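Local coordinates for 2-dehydropantoate 2-reductase (Enterococcus faecium, PDB 3WFI), which acts as an NAD-dependent D-mandelate dehydrogenase of the ketopantoate reductase family, interconverting 2-oxo acids and D-2-hydroxy acids, at residues Asn195-Ile200 / His215-Thr220; Ser183-Ala188 / Gly279-Lys284; Gln263-Ile266 / Leu271-Ile274. All blocks are in the same frame, centred on the assembly; numbering follows the deposited sequence.

Contact 1 of 3, residues Asn195-Ile200 / His215-Thr220; sequences NGLCTI and HKMVAT
Leu197 of helix 194-201 points toward Met217 and Val218 of helix 214-231, an apolar helix-helix contact in the helical C-terminal part of the ketopantoate reductase fold. The two helices are spaced rather widely here, the CA atoms of Leu197 and Met217 lying 8.6 Å apart, and the gap is filled from both sides, by the leucine branches and by the methionine sulfur and a valine methyl. The two leucine methyls divide the work: CD2 of Leu197 meets SD of Met217 at 4.2 Å, while the other branch turns to Val218. Leu197 and Met217 both point toward the opposing helix, and their chains pass at a slant instead of lying alongside each other. In Met217 the chain is extended at chi2, which brings SD to the leucine methyl, while the bend at chi3 (-68°) turns CE off that line. Val218 leaves its helix at the flank, so a single methyl is presented to the contact, and the same side chain also rests on Thr193. Leu208 of the short helix 205-209 packs on Leu197. Phe297 of the second subunit does so too, and Glu300 of that subunit packs on Met217 and forms a salt bridge with Lys216, so the contact is itself part of the dimer interface. No hydrogen bond joins the two segments; the flank is finished by the van der Waals touch of Leu197 CD1 on Val218 CG2, at 4.2 Å.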
# COMPACT_ATOMS: atom_id res chain seq x y z
N ASN B 195 -8.59 -9.35 -3.04
CA ASN B 195 -9.53 -8.24 -2.88
C ASN B 195 -8.84 -6.86 -2.82
O ASN B 195 -9.08 -6.02 -3.68
CB ASN B 195 -10.39 -8.43 -1.64
CG ASN B 195 -11.59 -9.33 -1.89
OD1 ASN B 195 -12.29 -9.19 -2.92
ND2 ASN B 195 -11.85 -10.24 -0.97
N GLY B 196 -8.03 -6.64 -1.79
CA GLY B 196 -7.33 -5.36 -1.61
C GLY B 196 -6.42 -4.97 -2.75
O GLY B 196 -6.45 -3.81 -3.20
N LEU B 197 -5.60 -5.91 -3.22
CA LEU B 197 -4.63 -5.63 -4.29
C LEU B 197 -5.30 -5.27 -5.59
O LEU B 197 -4.90 -4.32 -6.26
CB LEU B 197 -3.66 -6.81 -4.49
CG LEU B 197 -2.75 -7.12 -3.30
CD1 LEU B 197 -1.98 -8.40 -3.53
CD2 LEU B 197 -1.80 -5.96 -2.98
N CYS B 198 -6.36 -6.01 -5.96
CA CYS B 198 -7.08 -5.71 -7.22
C CYS B 198 -7.80 -4.38 -7.12
O CYS B 198 -7.82 -3.60 -8.08
CB CYS B 198 -8.09 -6.79 -7.55
SG CYS B 198 -7.35 -8.32 -8.09
N THR B 199 -8.37 -4.12 -5.95
CA THR B 199 -9.09 -2.88 -5.69
C THR B 199 -8.16 -1.67 -5.80
O THR B 199 -8.49 -0.69 -6.49
CB THR B 199 -9.76 -2.90 -4.31
OG1 THR B 199 -10.75 -3.94 -4.30
CG2 THR B 199 -10.43 -1.58 -4.01
N ILE B 200 -6.99 -1.75 -5.20
CA ILE B 200 -6.04 -0.64 -5.24
C ILE B 200 -5.35 -0.47 -6.60
O ILE B 200 -5.18 0.65 -7.06
CB ILE B 200 -4.96 -0.77 -4.13
CG1 ILE B 200 -5.62 -0.64 -2.77
CG2 ILE B 200 -3.91 0.31 -4.25
CD1 ILE B 200 -6.18 0.73 -2.50
N HIS B 215 3.67 -11.86 -6.58
CA HIS B 215 4.06 -12.99 -5.75
C HIS B 215 4.62 -12.51 -4.41
O HIS B 215 4.24 -13.01 -3.37
CB HIS B 215 5.07 -13.90 -6.46
CG HIS B 215 5.64 -14.95 -5.55
ND1 HIS B 215 4.92 -16.04 -5.14
CD2 HIS B 215 6.85 -15.05 -4.95
CE1 HIS B 215 5.65 -16.78 -4.33
NE2 HIS B 215 6.83 -16.19 -4.19
N LYS B 216 5.50 -11.51 -4.46
CA LYS B 216 6.07 -10.96 -3.26
C LYS B 216 4.98 -10.39 -2.35
O LYS B 216 5.00 -10.58 -1.13
CB LYS B 216 7.12 -9.91 -3.59
CG LYS B 216 7.59 -9.10 -2.39
CD LYS B 216 8.31 -9.97 -1.35
CE LYS B 216 9.09 -9.12 -0.35
NZ LYS B 216 8.23 -8.13 0.33
N MET B 217 4.03 -9.67 -2.92
CA MET B 217 3.00 -9.01 -2.10
C MET B 217 2.07 -10.05 -1.46
O MET B 217 1.75 -9.96 -0.28
CB MET B 217 2.21 -8.01 -2.95
CG MET B 217 3.05 -6.82 -3.38
SD MET B 217 2.13 -5.53 -4.25
CE MET B 217 1.74 -6.38 -5.79
N VAL B 218 1.68 -11.04 -2.25
CA VAL B 218 0.86 -12.13 -1.75
C VAL B 218 1.61 -12.90 -0.65
O VAL B 218 1.06 -13.14 0.42
CB VAL B 218 0.41 -13.08 -2.90
CG1 VAL B 218 -0.19 -14.38 -2.36
CG2 VAL B 218 -0.58 -12.37 -3.81
N ALA B 219 2.87 -13.25 -0.90
CA ALA B 219 3.66 -14.03 0.05
C ALA B 219 3.82 -13.31 1.36
O ALA B 219 3.72 -13.93 2.44
CB ALA B 219 5.02 -14.38 -0.53
N THR B 220 4.08 -12.01 1.29
CA THR B 220 4.28 -11.21 2.49
C THR B 220 2.99 -11.17 3.32
O THR B 220 3.03 -11.34 4.55
CB THR B 220 4.74 -9.78 2.15
OG1 THR B 220 5.94 -9.83 1.37
CG2 THR B 220 5.01 -8.96 3.39

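Contact 2 of 3, residues Ser183-Ala188 / Gly279-Lys284; sequences SIYRKA and GAISRK
Tyr185 of helix 180-191 reaches across to Ile281 and Lys284, one turn apart on helix 278-288, a helix-helix contact within the helical C-terminal part of the ketopantoate reductase fold that is tight only around the tyrosine ring and hydroxyl. Ring atom CE2 lies 4.0 Å from CD1 of Ile281, the purely apolar partner, whose methyl approaches the ring obliquely. Farther out, OH of Tyr185 is 3.6 Å from CD of Lys284, the two side chains coming from opposite directions. Lys284 runs extended until its last torsion, where a bend (chi4 -64°) swings NZ away so that it ends 4.2 Å from the Tyr185 OH. Tyrosine and lysine suit the place because each joins an apolar body to a polar end: ring and aliphatic chain fill buried space, and the ends converge on Glu232, which bonds to both. Glu110 and Asp111 also form salt bridges with that ammonium, a gathering of carboxylates that would be expected to keep it protonated. Beyond the tyrosine the backbones stay near each other, but small Ala188, although directed at the partner, stops 6.2 Å short of it. Lys187 and Arg283, each well clear of the contact on its own helix, are exposed to solvent. Val228 and Ala229 of helix 214-231 pack against Tyr185, Ile107 from a loop touches it too, and Ile281 is backed by Phe225 of helix 214-231 and Cys295 of helix 293-308.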
# COMPACT_ATOMS: atom_id res chain seq x y z
N SER B 183 -9.29 -23.96 7.53
CA SER B 183 -9.80 -23.68 6.20
C SER B 183 -10.35 -22.25 6.12
O SER B 183 -10.27 -21.61 5.07
CB SER B 183 -10.85 -24.71 5.75
OG SER B 183 -12.15 -24.19 5.86
N ILE B 184 -10.85 -21.74 7.24
CA ILE B 184 -11.31 -20.36 7.33
C ILE B 184 -10.10 -19.39 7.22
O ILE B 184 -10.19 -18.34 6.56
CB ILE B 184 -12.08 -20.07 8.67
CG1 ILE B 184 -13.39 -20.85 8.83
CG2 ILE B 184 -12.34 -18.57 8.86
CD1 ILE B 184 -13.87 -21.74 7.71
N TYR B 185 -8.98 -19.72 7.86
CA TYR B 185 -7.75 -18.91 7.72
C TYR B 185 -7.23 -18.95 6.29
O TYR B 185 -6.86 -17.93 5.75
CB TYR B 185 -6.67 -19.32 8.71
CG TYR B 185 -6.53 -18.39 9.91
CD1 TYR B 185 -6.96 -18.77 11.18
CD2 TYR B 185 -5.91 -17.13 9.78
CE1 TYR B 185 -6.80 -17.91 12.28
CE2 TYR B 185 -5.75 -16.27 10.86
CZ TYR B 185 -6.18 -16.65 12.11
OH TYR B 185 -5.99 -15.75 13.14
N ARG B 186 -7.24 -20.13 5.68
CA ARG B 186 -6.78 -20.29 4.30
C ARG B 186 -7.62 -19.48 3.33
O ARG B 186 -7.09 -18.78 2.46
CB ARG B 186 -6.82 -21.78 3.90
CG ARG B 186 -6.40 -22.11 2.48
CD ARG B 186 -6.10 -23.60 2.41
NE ARG B 186 -5.81 -24.12 1.07
CZ ARG B 186 -6.72 -24.46 0.17
NH1 ARG B 186 -8.02 -24.26 0.40
NH2 ARG B 186 -6.33 -24.97 -0.99
N LYS B 187 -8.94 -19.56 3.47
CA LYS B 187 -9.82 -18.72 2.68
C LYS B 187 -9.57 -17.21 2.94
O LYS B 187 -9.63 -16.40 2.02
CB LYS B 187 -11.28 -19.07 2.97
CG LYS B 187 -12.32 -18.17 2.31
CD LYS B 187 -12.14 -18.10 0.80
CE LYS B 187 -13.26 -17.30 0.14
NZ LYS B 187 -12.82 -16.74 -1.18
N ALA B 188 -9.34 -16.83 4.19
CA ALA B 188 -9.14 -15.40 4.50
C ALA B 188 -7.86 -14.86 3.86
O ALA B 188 -7.80 -13.67 3.52
CB ALA B 188 -9.12 -15.16 6.01
N GLY B 279 -7.88 -6.00 8.25
CA GLY B 279 -8.02 -5.27 9.52
C GLY B 279 -8.08 -6.18 10.72
O GLY B 279 -7.57 -5.86 11.79
N ALA B 280 -8.69 -7.35 10.53
CA ALA B 280 -8.82 -8.33 11.60
C ALA B 280 -7.45 -8.87 11.96
O ALA B 280 -7.13 -9.05 13.13
CB ALA B 280 -9.78 -9.45 11.17
N ILE B 281 -6.63 -9.10 10.93
CA ILE B 281 -5.25 -9.53 11.14
C ILE B 281 -4.42 -8.42 11.81
O ILE B 281 -3.61 -8.71 12.70
CB ILE B 281 -4.61 -10.01 9.82
CG1 ILE B 281 -5.36 -11.23 9.27
CG2 ILE B 281 -3.13 -10.31 9.98
CD1 ILE B 281 -5.55 -12.36 10.26
N SER B 282 -4.63 -7.17 11.40
CA SER B 282 -3.96 -6.03 12.06
C SER B 282 -4.31 -5.97 13.55
O SER B 282 -3.44 -5.80 14.37
CB SER B 282 -4.33 -4.72 11.39
OG SER B 282 -3.85 -4.68 10.05
N ARG B 283 -5.60 -6.12 13.87
CA ARG B 283 -6.04 -6.09 15.26
C ARG B 283 -5.44 -7.21 16.12
O ARG B 283 -4.93 -6.94 17.22
CB ARG B 283 -7.58 -6.10 15.33
CG ARG B 283 -8.16 -4.73 15.02
CD ARG B 283 -9.66 -4.66 15.32
NE ARG B 283 -10.47 -5.63 14.59
CZ ARG B 283 -10.79 -5.55 13.31
NH1 ARG B 283 -10.35 -4.55 12.54
NH2 ARG B 283 -11.56 -6.49 12.78
N LYS B 284 -5.46 -8.43 15.62
CA LYS B 284 -4.82 -9.56 16.29
C LYS B 284 -3.31 -9.35 16.43
O LYS B 284 -2.71 -9.66 17.48
CB LYS B 284 -5.07 -10.87 15.52
CG LYS B 284 -6.48 -11.42 15.60
CD LYS B 284 -6.65 -12.57 14.61
CE LYS B 284 -8.10 -13.07 14.52
NZ LYS B 284 -8.54 -13.65 15.81

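Contact 3 of 3, residues Gln263-Ile266 / Leu271-Ile274; sequences QDLI and LTEI
This is a local helix-to-loop contact in the C-terminal helical part of the fold: the chain reverses after the end of helix 260-267 and returns along its side before helix 278-288, setting Asp264 and Leu265 against the backbone of Leu271 and the side chain of Thr272. The pairing runs in reverse order: Asp264 stands opposite Thr272, with 6.1 Å between their CA atoms, and Leu265 opposite Leu271, which points its side chain away. The apolar part of the contact is the methyl of Thr272, whose CG2 lies 3.7 Å from CB of Leu265, the side chains meeting at a slant. Leu265 has CG anti to its backbone N (chi1 -176°), which lets CD2 come beside the same CG2 of Thr272 (4.1 Å). Threonine suits the place because its other branch is polar: OG1 bonds to Glu306 and receives a weak bond from N of Ile274, 3.3 Å away, so methyl and hydroxyl serve different neighbours. The polar part runs through one water. Asp264 brings CB to 4.3 Å from the carbonyl O of Leu271, and its OD2 accepts from the water at 2.8 Å. That water in turn accepts from N of Glu273, at 3.0 Å, bridging the two segments, which share no direct hydrogen bond. OD1 of Asp264 makes a salt bridge with Arg270, and backbone bonding between the same two residues reinforces the reversal. Arg270 and Glu273 are residues seen to bind NAD(+), which is absent from this chain, and Asp264 is a second-shell partner of the arginine. Helix 293-308 backs the contact, Glu306 touching Leu265 and Leu271, Val302 meeting Thr272 and His303 meeting Ile274, while Met261 of helix 260-267 packs on both Thr272 and Ile274.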
# COMPACT_ATOMS: atom_id res chain seq x y z
N GLN B 263 -15.79 -5.06 -6.79
CA GLN B 263 -17.20 -4.84 -7.12
C GLN B 263 -17.86 -3.89 -6.12
O GLN B 263 -18.56 -2.98 -6.52
CB GLN B 263 -17.96 -6.18 -7.15
CG GLN B 263 -17.42 -7.12 -8.21
CD GLN B 263 -18.22 -8.39 -8.36
OE1 GLN B 263 -19.15 -8.66 -7.60
NE2 GLN B 263 -17.85 -9.18 -9.36
N ASP B 264 -17.61 -4.10 -4.83
CA ASP B 264 -18.17 -3.22 -3.80
C ASP B 264 -17.75 -1.76 -4.01
O ASP B 264 -18.58 -0.87 -4.08
CB ASP B 264 -17.72 -3.66 -2.41
CG ASP B 264 -18.39 -4.96 -1.94
OD1 ASP B 264 -19.41 -5.38 -2.56
OD2 ASP B 264 -17.91 -5.53 -0.93
N LEU B 265 -16.45 -1.53 -4.13
CA LEU B 265 -15.93 -0.17 -4.12
C LEU B 265 -15.97 0.49 -5.50
O LEU B 265 -16.58 1.53 -5.67
CB LEU B 265 -14.50 -0.14 -3.57
CG LEU B 265 -13.87 1.26 -3.43
CD1 LEU B 265 -14.81 2.22 -2.72
CD2 LEU B 265 -12.55 1.16 -2.68
N ILE B 266 -15.28 -0.12 -6.46
CA ILE B 266 -15.05 0.52 -7.76
C ILE B 266 -16.35 0.58 -8.57
O ILE B 266 -16.64 1.60 -9.19
CB ILE B 266 -13.97 -0.22 -8.56
CG1 ILE B 266 -12.66 -0.32 -7.76
CG2 ILE B 266 -13.73 0.47 -9.91
CD1 ILE B 266 -12.11 0.99 -7.26
N LEU B 271 -18.79 0.96 0.74
CA LEU B 271 -17.72 0.64 1.66
C LEU B 271 -17.35 -0.84 1.57
O LEU B 271 -18.22 -1.70 1.37
CB LEU B 271 -18.10 1.00 3.10
CG LEU B 271 -18.16 2.50 3.40
CD1 LEU B 271 -18.84 2.76 4.74
CD2 LEU B 271 -16.77 3.12 3.39
N THR B 272 -16.07 -1.13 1.74
CA THR B 272 -15.57 -2.49 1.69
C THR B 272 -15.56 -3.13 3.07
O THR B 272 -15.69 -2.47 4.09
CB THR B 272 -14.13 -2.53 1.12
OG1 THR B 272 -13.22 -1.95 2.05
CG2 THR B 272 -14.05 -1.78 -0.23
N GLU B 273 -15.39 -4.45 3.07
CA GLU B 273 -15.23 -5.24 4.29
C GLU B 273 -13.77 -5.33 4.73
O GLU B 273 -13.43 -6.22 5.50
CB GLU B 273 -15.71 -6.66 4.05
CG GLU B 273 -17.18 -6.75 3.79
CD GLU B 273 -17.65 -8.19 3.83
OE1 GLU B 273 -16.93 -9.05 3.28
OE2 GLU B 273 -18.70 -8.44 4.45
N ILE B 274 -12.93 -4.40 4.27
CA ILE B 274 -11.49 -4.48 4.54
C ILE B 274 -11.16 -4.60 6.04
O ILE B 274 -10.25 -5.34 6.43
CB ILE B 274 -10.73 -3.31 3.86
CG1 ILE B 274 -9.22 -3.53 3.89
CG2 ILE B 274 -11.07 -1.98 4.51
CD1 ILE B 274 -8.72 -4.62 2.97
O HOH W 1 -15.43 -5.61 0.32

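Overall arrangement
Read from the N terminus, the chain first passes through the coenzyme-binding Rossmann part and then enters the helical region that holds all three contacts. Segment 183-188 opens contact 2, which closes only at 279-284, enclosing the other two. Within it, contact 1 (195-200 with 215-220) closes a short helical excursion, and contact 3 (263-266 with 271-274) follows in series as a tight turn. Contacts 1 and 2 do not touch, but contact 3 reaches both: Thr199 CG2 packs 3.7 Å from Leu265 CD2, and Gly279 N probably hydrogen-bonds Ile274 O. Contact 1 ties helices at the dimer interface, contact 2 joins helix 180-191 to helix 278-288, and contact 3 fixes the loop carrying coenzyme-site residues.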